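Local coordinates for protein Pbp related beta-lactamase (Pyrococcus abyssi, PDB 2QMI) that is probably a serine peptidase of the penicillin-binding protein and beta-lactamase family, built as a self-compartmentalizing octamer, at residues 47-50 with 51-55; 330-334 with 335-339; 176-180 with 181-185. All coordinates share one frame; numbering follows the deposited sequence.

Interaction 1: 47-50 with 51-55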
ATOM      1  N   LEU A  47     -36.672  -6.462   9.014  1.00 20.06           N
ATOM      2  CA  LEU A  47     -38.101  -6.558   8.703  1.00 19.72           C
ATOM      3  C   LEU A  47     -38.252  -7.470   7.480  1.00 20.10           C
ATOM      4  O   LEU A  47     -37.555  -7.308   6.477  1.00 19.74           O
ATOM      5  CB  LEU A  47     -38.685  -5.170   8.410  1.00 19.64           C
ATOM      6  CG  LEU A  47     -38.648  -4.138   9.548  1.00 19.90           C
ATOM      7  CD1 LEU A  47     -38.961  -2.765   9.003  1.00 20.31           C
ATOM      8  CD2 LEU A  47     -39.633  -4.519  10.635  1.00 19.64           C
ATOM      9  N   PRO A  48     -39.181  -8.436   7.546  1.00 20.11           N
ATOM     10  CA  PRO A  48     -39.414  -9.382   6.450  1.00 18.76           C
ATOM     11  C   PRO A  48     -40.164  -8.860   5.224  1.00 19.24           C
ATOM     12  O   PRO A  48     -40.883  -7.862   5.292  1.00 18.80           O
ATOM     13  CB  PRO A  48     -40.191 -10.494   7.139  1.00 20.11           C
ATOM     14  CG  PRO A  48     -41.095  -9.710   8.053  1.00 19.67           C
ATOM     15  CD  PRO A  48     -40.130  -8.673   8.652  1.00 19.39           C
ATOM     16  N   SER A  49     -39.968  -9.539   4.095  1.00 18.27           N
ATOM     17  CA  SER A  49     -40.680  -9.208   2.865  1.00 18.69           C
ATOM     18  C   SER A  49     -41.999  -9.984   2.938  1.00 19.17           C
ATOM     19  O   SER A  49     -42.020 -11.157   3.333  1.00 19.76           O
ATOM     20  CB  SER A  49     -39.889  -9.654   1.623  1.00 18.03           C
ATOM     21  OG  SER A  49     -39.060  -8.609   1.132  1.00 18.27           O
ATOM     22  N   THR A  50     -43.096  -9.330   2.574  1.00 19.21           N
ATOM     23  CA  THR A  50     -44.411  -9.961   2.602  1.00 19.64           C
ATOM     24  C   THR A  50     -45.186  -9.658   1.316  1.00 20.27           C
ATOM     25  O   THR A  50     -44.777  -8.821   0.524  1.00 19.71           O
ATOM     26  CB  THR A  50     -45.242  -9.447   3.778  1.00 19.60           C
ATOM     27  OG1 THR A  50     -45.777  -8.160   3.451  1.00 21.00           O
ATOM     28  CG2 THR A  50     -44.386  -9.324   5.017  1.00 21.62           C
ATOM     29  N   PRO A  51     -46.318 -10.344   1.096  1.00 20.31           N
ATOM     30  CA  PRO A  51     -47.105 -10.096  -0.115  1.00 20.83           C
ATOM     31  C   PRO A  51     -47.450  -8.613  -0.256  1.00 20.74           C
ATOM     32  O   PRO A  51     -47.572  -8.097  -1.365  1.00 20.16           O
ATOM     33  CB  PRO A  51     -48.352 -10.949   0.110  1.00 20.25           C
ATOM     34  CG  PRO A  51     -47.840 -12.080   0.907  1.00 20.25           C
ATOM     35  CD  PRO A  51     -46.930 -11.413   1.903  1.00 19.36           C
ATOM     36  N   GLU A  52     -47.593  -7.946   0.889  1.00 21.12           N
ATOM     37  CA  GLU A  52     -47.950  -6.531   0.961  1.00 22.95           C
ATOM     38  C   GLU A  52     -46.802  -5.530   0.739  1.00 22.41           C
ATOM     39  O   GLU A  52     -47.029  -4.445   0.212  1.00 21.37           O
ATOM     40  CB  GLU A  52     -48.594  -6.217   2.327  1.00 26.09           C
ATOM     41  CG  GLU A  52     -49.866  -7.003   2.708  1.00 32.50           C
ATOM     42  CD  GLU A  52     -49.603  -8.470   3.068  1.00 36.03           C
ATOM     43  OE1 GLU A  52     -48.421  -8.840   3.283  1.00 37.90           O
ATOM     44  OE2 GLU A  52     -50.582  -9.254   3.144  1.00 37.15           O
ATOM     45  N   THR A  53     -45.584  -5.876   1.152  1.00 22.17           N
ATOM     46  CA  THR A  53     -44.442  -4.961   1.014  1.00 21.86           C
ATOM     47  C   THR A  53     -44.372  -4.230  -0.330  1.00 20.49           C
ATOM     48  O   THR A  53     -44.602  -4.804  -1.396  1.00 21.99           O
ATOM     49  CB  THR A  53     -43.087  -5.686   1.302  1.00 21.68           C
ATOM     50  OG1 THR A  53     -41.990  -4.788   1.059  1.00 25.11           O
ATOM     51  CG2 THR A  53     -42.930  -6.887   0.430  1.00 25.16           C
ATOM     52  N   ILE A  54     -44.058  -2.945  -0.256  1.00 20.48           N
ATOM     53  CA  ILE A  54     -43.973  -2.095  -1.429  1.00 20.27           C
ATOM     54  C   ILE A  54     -42.547  -1.907  -1.957  1.00 20.89           C
ATOM     55  O   ILE A  54     -41.622  -1.629  -1.195  1.00 18.58           O
ATOM     56  CB  ILE A  54     -44.620  -0.724  -1.114  1.00 20.73           C
ATOM     57  CG1 ILE A  54     -46.145  -0.878  -1.164  1.00 22.93           C
ATOM     58  CG2 ILE A  54     -44.131   0.343  -2.074  1.00 20.14           C
ATOM     59  CD1 ILE A  54     -46.909   0.337  -0.712  1.00 25.94           C
ATOM     60  N   TYR A  55     -42.395  -2.071  -3.273  1.00 19.65           N
ATOM     61  CA  TYR A  55     -41.112  -1.917  -3.957  1.00 21.07           C
ATOM     62  C   TYR A  55     -41.312  -0.986  -5.142  1.00 21.50           C
ATOM     63  O   TYR A  55     -42.442  -0.690  -5.527  1.00 22.47           O
ATOM     64  CB  TYR A  55     -40.615  -3.243  -4.544  1.00 19.62           C
ATOM     65  CG  TYR A  55     -40.520  -4.426  -3.615  1.00 19.41           C
ATOM     66  CD1 TYR A  55     -39.278  -4.957  -3.263  1.00 18.83           C
ATOM     67  CD2 TYR A  55     -41.668  -5.077  -3.169  1.00 18.38           C
ATOM     68  CE1 TYR A  55     -39.183  -6.118  -2.494  1.00 19.79           C
ATOM     69  CE2 TYR A  55     -41.589  -6.234  -2.404  1.00 19.60           C
ATOM     70  CZ  TYR A  55     -40.348  -6.754  -2.066  1.00 20.14           C
ATOM     71  OH  TYR A  55     -40.276  -7.897  -1.302  1.00 18.94           O
TER
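The phenol ring of Tyr55 reaches back to Ser49 and makes its contact at the hydroxyl end, where Ser49 OG hydrogen-bonds Tyr55 OH at 2.8 Å. Either hydroxyl could be the donor. Ser49 CB comes alongside, 3.4 Å from Tyr55 OH. The ring stands there because Tyr55 CG is anti to the carbonyl carbon (chi1 -54°), which carries the phenol back across the turn. Tyr55 OH has a second partner in Ser23, so the hydroxyl is gripped from two residues. The other flat group is the carboxylate of Glu52: the side chains of Glu52 and Thr50 cross at about a right angle, bringing Glu52 OE1 to 2.7 Å from Thr50 OG1. Glu52 manages this by bending at its second torsion (chi2 73°), which folds the chain over its own turn. Thr50 OG1 lies between two carboxylates, those of Glu52 and Asp209, which compete for its one proton. As an acceptor the same oxygen is clearer: Thr53 N donates to Thr50 OG1 at 3.2 Å with an N-H...O angle of 147°. The backbone bond from Thr53 N to Thr50 O is weak, and the position of that carbonyl oxygen is doubtful. Pro51 and Glu52 occupy the corner with helix-like backbone angles, and both side chains rest on Leu242 of helix 241-252. The arrangement is a four-residue beta turn, Thr50 to Thr53, clasped by a threonine side chain. It belongs to the short link between strands 47-48 and 55-56, just ahead of helix 61-74, whose start carries an SxxK pattern like that of the penicillin-binding and beta-lactamase fold.

Interaction 2: 330-334 with 335-339; sequences SGYPP and SYIAM
Tyr336, Pro334 and Tyr332 carry this contact, with Pro333 wedged among them. The edge of the Tyr336 ring points at a face of the Tyr332 ring in an offset edge-to-face (T-shaped) pair, centroids 5.8 Å apart and planes at 76°. Pro333 CD rests on that same face of Tyr332, toward its rim. The other end of the proline serves Tyr336: Pro333 CB stands over the centre of its ring in a CH-pi contact, 3.8 Å from the centroid. Tyr332 reaches alongside the first helical turn because its CG is anti to the backbone N (chi1 -167°); its ring edge then meets Ile337, with CD2 3.8 Å from Ile337 CG1, while its OH lies 3.7 Å from Tyr336 CB. Pro334 works through its backbone. Its carbonyl oxygen receives Ala338 N at 2.8 Å, nearly straight on (N-H...O 167°), the first strong helical bond here. Pro333 O takes only weak bonds from Tyr336 N and Ile337 N. Beyond the segments, the Pro334 ring packs on Thr310, Val325 and Glu327 of the antiparallel sheet, Tyr332 touches Phe9 and Lys13, and Tyr336 stacks with Phe356. This is a helix N-terminus with proline at the N-cap and in the first turn, where a missing amide hydrogen costs little. Helix 334-345 packs on strands 310-316 and 321-327, with Tyr332 bridging to helix 3-16, consistent with the first and last helices of the beta-lactamase fold lying on its antiparallel sheet.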
ATOM      1  N   SER A 330     -31.015  -6.070  -7.547  1.00 21.84           N
ATOM      2  CA  SER A 330     -30.943  -6.637  -8.892  1.00 24.18           C
ATOM      3  C   SER A 330     -30.034  -7.863  -8.873  1.00 23.84           C
ATOM      4  O   SER A 330     -29.351  -8.159  -9.854  1.00 25.20           O
ATOM      5  CB  SER A 330     -30.405  -5.610  -9.892  1.00 24.65           C
ATOM      6  OG  SER A 330     -29.027  -5.372  -9.674  1.00 28.07           O
ATOM      7  N   GLY A 331     -30.038  -8.569  -7.744  1.00 23.41           N
ATOM      8  CA  GLY A 331     -29.213  -9.755  -7.591  1.00 24.44           C
ATOM      9  C   GLY A 331     -29.592 -10.905  -8.511  1.00 25.22           C
ATOM     10  O   GLY A 331     -28.721 -11.628  -9.000  1.00 24.41           O
ATOM     11  N   TYR A 332     -30.892 -11.094  -8.723  1.00 23.80           N
ATOM     12  CA  TYR A 332     -31.378 -12.151  -9.603  1.00 22.20           C
ATOM     13  C   TYR A 332     -32.592 -11.635 -10.386  1.00 21.56           C
ATOM     14  O   TYR A 332     -33.535 -11.103  -9.802  1.00 22.43           O
ATOM     15  CB  TYR A 332     -31.762 -13.385  -8.792  1.00 22.10           C
ATOM     16  CG  TYR A 332     -31.975 -14.601  -9.652  1.00 21.94           C
ATOM     17  CD1 TYR A 332     -30.910 -15.188 -10.339  1.00 22.78           C
ATOM     18  CD2 TYR A 332     -33.244 -15.142  -9.817  1.00 21.24           C
ATOM     19  CE1 TYR A 332     -31.112 -16.286 -11.178  1.00 22.52           C
ATOM     20  CE2 TYR A 332     -33.458 -16.235 -10.650  1.00 22.09           C
ATOM     21  CZ  TYR A 332     -32.396 -16.802 -11.330  1.00 23.63           C
ATOM     22  OH  TYR A 332     -32.624 -17.871 -12.177  1.00 23.60           O
ATOM     23  N   PRO A 333     -32.586 -11.803 -11.719  1.00 19.59           N
ATOM     24  CA  PRO A 333     -33.682 -11.345 -12.584  1.00 19.37           C
ATOM     25  C   PRO A 333     -35.076 -11.822 -12.185  1.00 19.14           C
ATOM     26  O   PRO A 333     -35.371 -13.015 -12.225  1.00 19.40           O
ATOM     27  CB  PRO A 333     -33.279 -11.866 -13.964  1.00 20.35           C
ATOM     28  CG  PRO A 333     -31.779 -11.992 -13.872  1.00 19.40           C
ATOM     29  CD  PRO A 333     -31.592 -12.559 -12.497  1.00 19.31           C
ATOM     30  N   PRO A 334     -35.956 -10.888 -11.796  1.00 19.77           N
ATOM     31  CA  PRO A 334     -37.322 -11.246 -11.399  1.00 19.50           C
ATOM     32  C   PRO A 334     -38.043 -12.008 -12.515  1.00 19.50           C
ATOM     33  O   PRO A 334     -38.854 -12.898 -12.248  1.00 20.87           O
ATOM     34  CB  PRO A 334     -37.968  -9.889 -11.122  1.00 19.55           C
ATOM     35  CG  PRO A 334     -36.809  -9.060 -10.649  1.00 20.62           C
ATOM     36  CD  PRO A 334     -35.722  -9.444 -11.625  1.00 19.86           C
ATOM     37  N   SER A 335     -37.747 -11.652 -13.764  1.00 18.28           N
ATOM     38  CA  SER A 335     -38.376 -12.307 -14.904  1.00 19.58           C
ATOM     39  C   SER A 335     -38.117 -13.812 -14.876  1.00 19.38           C
ATOM     40  O   SER A 335     -39.010 -14.606 -15.166  1.00 20.35           O
ATOM     41  CB  SER A 335     -37.857 -11.715 -16.216  1.00 19.94           C
ATOM     42  OG  SER A 335     -36.499 -12.054 -16.421  1.00 22.88           O
ATOM     43  N   TYR A 336     -36.894 -14.197 -14.517  1.00 20.10           N
ATOM     44  CA  TYR A 336     -36.515 -15.607 -14.433  1.00 18.99           C
ATOM     45  C   TYR A 336     -37.384 -16.326 -13.407  1.00 19.25           C
ATOM     46  O   TYR A 336     -37.862 -17.440 -13.648  1.00 18.63           O
ATOM     47  CB  TYR A 336     -35.033 -15.730 -14.063  1.00 18.79           C
ATOM     48  CG  TYR A 336     -34.087 -15.310 -15.172  1.00 18.45           C
ATOM     49  CD1 TYR A 336     -34.571 -14.748 -16.350  1.00 18.37           C
ATOM     50  CD2 TYR A 336     -32.709 -15.475 -15.041  1.00 19.55           C
ATOM     51  CE1 TYR A 336     -33.713 -14.363 -17.368  1.00 20.47           C
ATOM     52  CE2 TYR A 336     -31.835 -15.092 -16.057  1.00 19.93           C
ATOM     53  CZ  TYR A 336     -32.348 -14.539 -17.215  1.00 20.82           C
ATOM     54  OH  TYR A 336     -31.506 -14.174 -18.233  1.00 23.72           O
ATOM     55  N   ILE A 337     -37.590 -15.684 -12.261  1.00 20.00           N
ATOM     56  CA  ILE A 337     -38.431 -16.251 -11.217  1.00 19.34           C
ATOM     57  C   ILE A 337     -39.875 -16.349 -11.731  1.00 19.44           C
ATOM     58  O   ILE A 337     -40.534 -17.379 -11.587  1.00 18.76           O
ATOM     59  CB  ILE A 337     -38.390 -15.375  -9.949  1.00 19.48           C
ATOM     60  CG1 ILE A 337     -36.965 -15.379  -9.378  1.00 20.66           C
ATOM     61  CG2 ILE A 337     -39.402 -15.878  -8.926  1.00 19.41           C
ATOM     62  CD1 ILE A 337     -36.798 -14.595  -8.099  1.00 21.55           C
ATOM     63  N   ALA A 338     -40.353 -15.274 -12.346  1.00 18.08           N
ATOM     64  CA  ALA A 338     -41.710 -15.249 -12.879  1.00 17.83           C
ATOM     65  C   ALA A 338     -41.933 -16.390 -13.872  1.00 19.52           C
ATOM     66  O   ALA A 338     -42.928 -17.111 -13.792  1.00 19.25           O
ATOM     67  CB  ALA A 338     -41.981 -13.910 -13.553  1.00 15.97           C
ATOM     68  N   MET A 339     -40.996 -16.558 -14.801  1.00 19.35           N
ATOM     69  CA  MET A 339     -41.114 -17.598 -15.812  1.00 20.02           C
ATOM     70  C   MET A 339     -41.041 -19.017 -15.233  1.00 20.37           C
ATOM     71  O   MET A 339     -41.669 -19.937 -15.758  1.00 19.88           O
ATOM     72  CB  MET A 339     -40.058 -17.374 -16.892  1.00 20.67           C
ATOM     73  CG  MET A 339     -40.168 -15.988 -17.517  1.00 20.92           C
ATOM     74  SD  MET A 339     -38.931 -15.598 -18.770  1.00 25.43           S
ATOM     75  CE  MET A 339     -39.834 -14.488 -19.844  1.00 21.65           C
TER

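Interaction 3: 176-180 with 181-185; sequences SGVSY and EEYIK
Ser179 and Glu182 hold each other in both directions, a capping box in which the backbone N-H meets the carboxylate from well out of its plane. Ser179 N donates to Glu182 OE2 at 3.0 Å and nearly straight (N-H...O 168°), yet it comes to that oxygen from above the carboxylate, 42° out of the plane. Glu182 N returns a bond to Ser179 OG at 3.1 Å, although the exact place of this hydroxyl is less sure in the model, and its own weak link to OE2 should carry little weight. With CG between the backbone N and the carbonyl carbon (chi1 60°), a rotamer uncommon in helices, the Glu182 side chain turns back toward Ser179; beyond CG it runs extended. It passes Val178 at a slant, with Glu182 CD 3.3 Å from Val178 CB. Val178 CG2 then comes to the edge of the Tyr183 ring, and Ser176 CB lies 3.5 Å from Tyr183 CD1. Ser176 OG accepts from Val178 N in an ST turn and also bonds Ile172, while Gly177, with positive phi, ends helix 162-176. One turn further along, Ile184 CG1 lies over a face of Tyr180 near its rim, 3.8 Å from the ring centroid, a CH-pi contact. The hydroxyl of that tyrosine bonds Thr65 of helix 61-74, and Tyr183 packs on Ala68 and Leu72 of the same helix. Main-chain bonds Tyr183 N to Ser179 O and Ile184 N to Tyr180 O carry the helix on. With the first turn of helix 180-189 capped in this way, the N-H of Ser179 and the N-terminal end of the helix would probably favour the charged form of Glu182.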
ATOM      1  N   SER A 176     -55.097  15.632 -21.131  1.00 26.08           N
ATOM      2  CA  SER A 176     -56.035  15.469 -20.018  1.00 25.60           C
ATOM      3  C   SER A 176     -56.268  16.736 -19.202  1.00 26.51           C
ATOM      4  O   SER A 176     -57.294  16.868 -18.527  1.00 27.54           O
ATOM      5  CB  SER A 176     -55.544  14.379 -19.064  1.00 25.96           C
ATOM      6  OG  SER A 176     -54.525  14.875 -18.202  1.00 24.20           O
ATOM      7  N   GLY A 177     -55.310  17.655 -19.236  1.00 25.24           N
ATOM      8  CA  GLY A 177     -55.453  18.881 -18.477  1.00 25.22           C
ATOM      9  C   GLY A 177     -54.945  18.770 -17.050  1.00 25.34           C
ATOM     10  O   GLY A 177     -54.847  19.781 -16.356  1.00 26.14           O
ATOM     11  N   VAL A 178     -54.631  17.557 -16.600  1.00 23.80           N
ATOM     12  CA  VAL A 178     -54.118  17.363 -15.243  1.00 23.16           C
ATOM     13  C   VAL A 178     -52.698  16.779 -15.262  1.00 22.53           C
ATOM     14  O   VAL A 178     -52.146  16.490 -16.326  1.00 22.36           O
ATOM     15  CB  VAL A 178     -55.051  16.438 -14.401  1.00 24.10           C
ATOM     16  CG1 VAL A 178     -56.404  17.113 -14.187  1.00 23.22           C
ATOM     17  CG2 VAL A 178     -55.238  15.100 -15.096  1.00 23.41           C
ATOM     18  N   SER A 179     -52.098  16.618 -14.090  1.00 22.37           N
ATOM     19  CA  SER A 179     -50.745  16.071 -14.024  1.00 23.45           C
ATOM     20  C   SER A 179     -50.781  14.590 -14.385  1.00 23.18           C
ATOM     21  O   SER A 179     -51.825  13.936 -14.246  1.00 25.71           O
ATOM     22  CB  SER A 179     -50.158  16.242 -12.618  1.00 21.02           C
ATOM     23  OG  SER A 179     -50.752  15.339 -11.703  1.00 20.98           O
ATOM     24  N   TYR A 180     -49.650  14.069 -14.856  1.00 23.05           N
ATOM     25  CA  TYR A 180     -49.543  12.656 -15.227  1.00 23.05           C
ATOM     26  C   TYR A 180     -49.835  11.758 -14.030  1.00 22.85           C
ATOM     27  O   TYR A 180     -50.508  10.735 -14.152  1.00 20.75           O
ATOM     28  CB  TYR A 180     -48.134  12.335 -15.749  1.00 23.17           C
ATOM     29  CG  TYR A 180     -47.860  10.849 -15.845  1.00 23.29           C
ATOM     30  CD1 TYR A 180     -48.439  10.074 -16.855  1.00 22.39           C
ATOM     31  CD2 TYR A 180     -47.089  10.200 -14.880  1.00 22.90           C
ATOM     32  CE1 TYR A 180     -48.263   8.694 -16.897  1.00 22.45           C
ATOM     33  CE2 TYR A 180     -46.909   8.814 -14.911  1.00 22.93           C
ATOM     34  CZ  TYR A 180     -47.501   8.069 -15.920  1.00 23.37           C
ATOM     35  OH  TYR A 180     -47.354   6.697 -15.935  1.00 22.63           O
ATOM     36  N   GLU A 181     -49.309  12.141 -12.873  1.00 23.86           N
ATOM     37  CA  GLU A 181     -49.511  11.362 -11.664  1.00 24.29           C
ATOM     38  C   GLU A 181     -50.978  11.269 -11.264  1.00 24.59           C
ATOM     39  O   GLU A 181     -51.462  10.183 -10.953  1.00 24.94           O
ATOM     40  CB  GLU A 181     -48.679  11.939 -10.517  1.00 25.34           C
ATOM     41  CG  GLU A 181     -47.179  11.876 -10.774  1.00 27.63           C
ATOM     42  CD  GLU A 181     -46.595  13.202 -11.234  1.00 29.51           C
ATOM     43  OE1 GLU A 181     -47.212  13.888 -12.080  1.00 29.65           O
ATOM     44  OE2 GLU A 181     -45.500  13.552 -10.746  1.00 31.52           O
ATOM     45  N   GLU A 182     -51.693  12.392 -11.267  1.00 26.13           N
ATOM     46  CA  GLU A 182     -53.107  12.348 -10.901  1.00 27.38           C
ATOM     47  C   GLU A 182     -53.959  11.648 -11.959  1.00 25.91           C
ATOM     48  O   GLU A 182     -55.009  11.097 -11.641  1.00 25.59           O
ATOM     49  CB  GLU A 182     -53.660  13.757 -10.594  1.00 30.32           C
ATOM     50  CG  GLU A 182     -53.597  14.794 -11.706  1.00 35.65           C
ATOM     51  CD  GLU A 182     -54.044  16.202 -11.231  1.00 38.50           C
ATOM     52  OE1 GLU A 182     -55.210  16.343 -10.763  1.00 38.73           O
ATOM     53  OE2 GLU A 182     -53.229  17.163 -11.326  1.00 37.98           O
ATOM     54  N   TYR A 183     -53.519  11.649 -13.214  1.00 24.67           N
ATOM     55  CA  TYR A 183     -54.299  10.966 -14.242  1.00 23.71           C
ATOM     56  C   TYR A 183     -54.246   9.447 -14.022  1.00 23.54           C
ATOM     57  O   TYR A 183     -55.267   8.761 -14.139  1.00 23.08           O
ATOM     58  CB  TYR A 183     -53.782  11.280 -15.647  1.00 24.19           C
ATOM     59  CG  TYR A 183     -54.711  10.758 -16.725  1.00 25.73           C
ATOM     60  CD1 TYR A 183     -55.838  11.484 -17.111  1.00 26.11           C
ATOM     61  CD2 TYR A 183     -54.505   9.506 -17.307  1.00 25.64           C
ATOM     62  CE1 TYR A 183     -56.737  10.975 -18.044  1.00 26.31           C
ATOM     63  CE2 TYR A 183     -55.404   8.986 -18.244  1.00 26.22           C
ATOM     64  CZ  TYR A 183     -56.514   9.726 -18.601  1.00 26.25           C
ATOM     65  OH  TYR A 183     -57.422   9.206 -19.486  1.00 26.00           O
ATOM     66  N   ILE A 184     -53.057   8.929 -13.716  1.00 21.28           N
ATOM     67  CA  ILE A 184     -52.888   7.494 -13.466  1.00 20.69           C
ATOM     68  C   ILE A 184     -53.695   7.082 -12.237  1.00 20.38           C
ATOM     69  O   ILE A 184     -54.384   6.060 -12.245  1.00 20.04           O
ATOM     70  CB  ILE A 184     -51.409   7.118 -13.200  1.00 19.83           C
ATOM     71  CG1 ILE A 184     -50.541   7.455 -14.414  1.00 18.31           C
ATOM     72  CG2 ILE A 184     -51.311   5.635 -12.867  1.00 18.71           C
ATOM     73  CD1 ILE A 184     -50.995   6.801 -15.705  1.00 19.85           C
ATOM     74  N   LYS A 185     -53.591   7.892 -11.189  1.00 20.13           N
ATOM     75  CA  LYS A 185     -54.286   7.665  -9.922  1.00 21.53           C
ATOM     76  C   LYS A 185     -55.805   7.623 -10.103  1.00 22.80           C
ATOM     77  O   LYS A 185     -56.472   6.675  -9.682  1.00 23.22           O
ATOM     78  CB  LYS A 185     -53.917   8.781  -8.940  1.00 22.98           C
ATOM     79  CG  LYS A 185     -54.630   8.732  -7.586  1.00 25.67           C
ATOM     80  CD  LYS A 185     -54.199   7.531  -6.769  1.00 29.49           C
ATOM     81  CE  LYS A 185     -54.628   7.665  -5.311  1.00 31.72           C
ATOM     82  NZ  LYS A 185     -54.020   8.865  -4.655  1.00 33.45           N
TER

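How the interactions relate
From the N terminus the chain makes interaction 1 first, then interaction 3, and finally interaction 2. Each closes only a local turn between adjoining residues, so none nests within or crosses another. Interaction 1 turns the chain between strands 47-48 and 55-56. Interaction 3 joins helices 162-176 and 180-189 and packs its tyrosines on helix 61-74. Interaction 2 ties helix 334-345 to strands 310-316 and 321-327 and to helix 3-16. All belong to the beta-lactamase family region, but none touches another: centres of interactions 1 and 2 are about 17 Å apart, of 1 and 3 about 27 Å, of 2 and 3 about 31 Å.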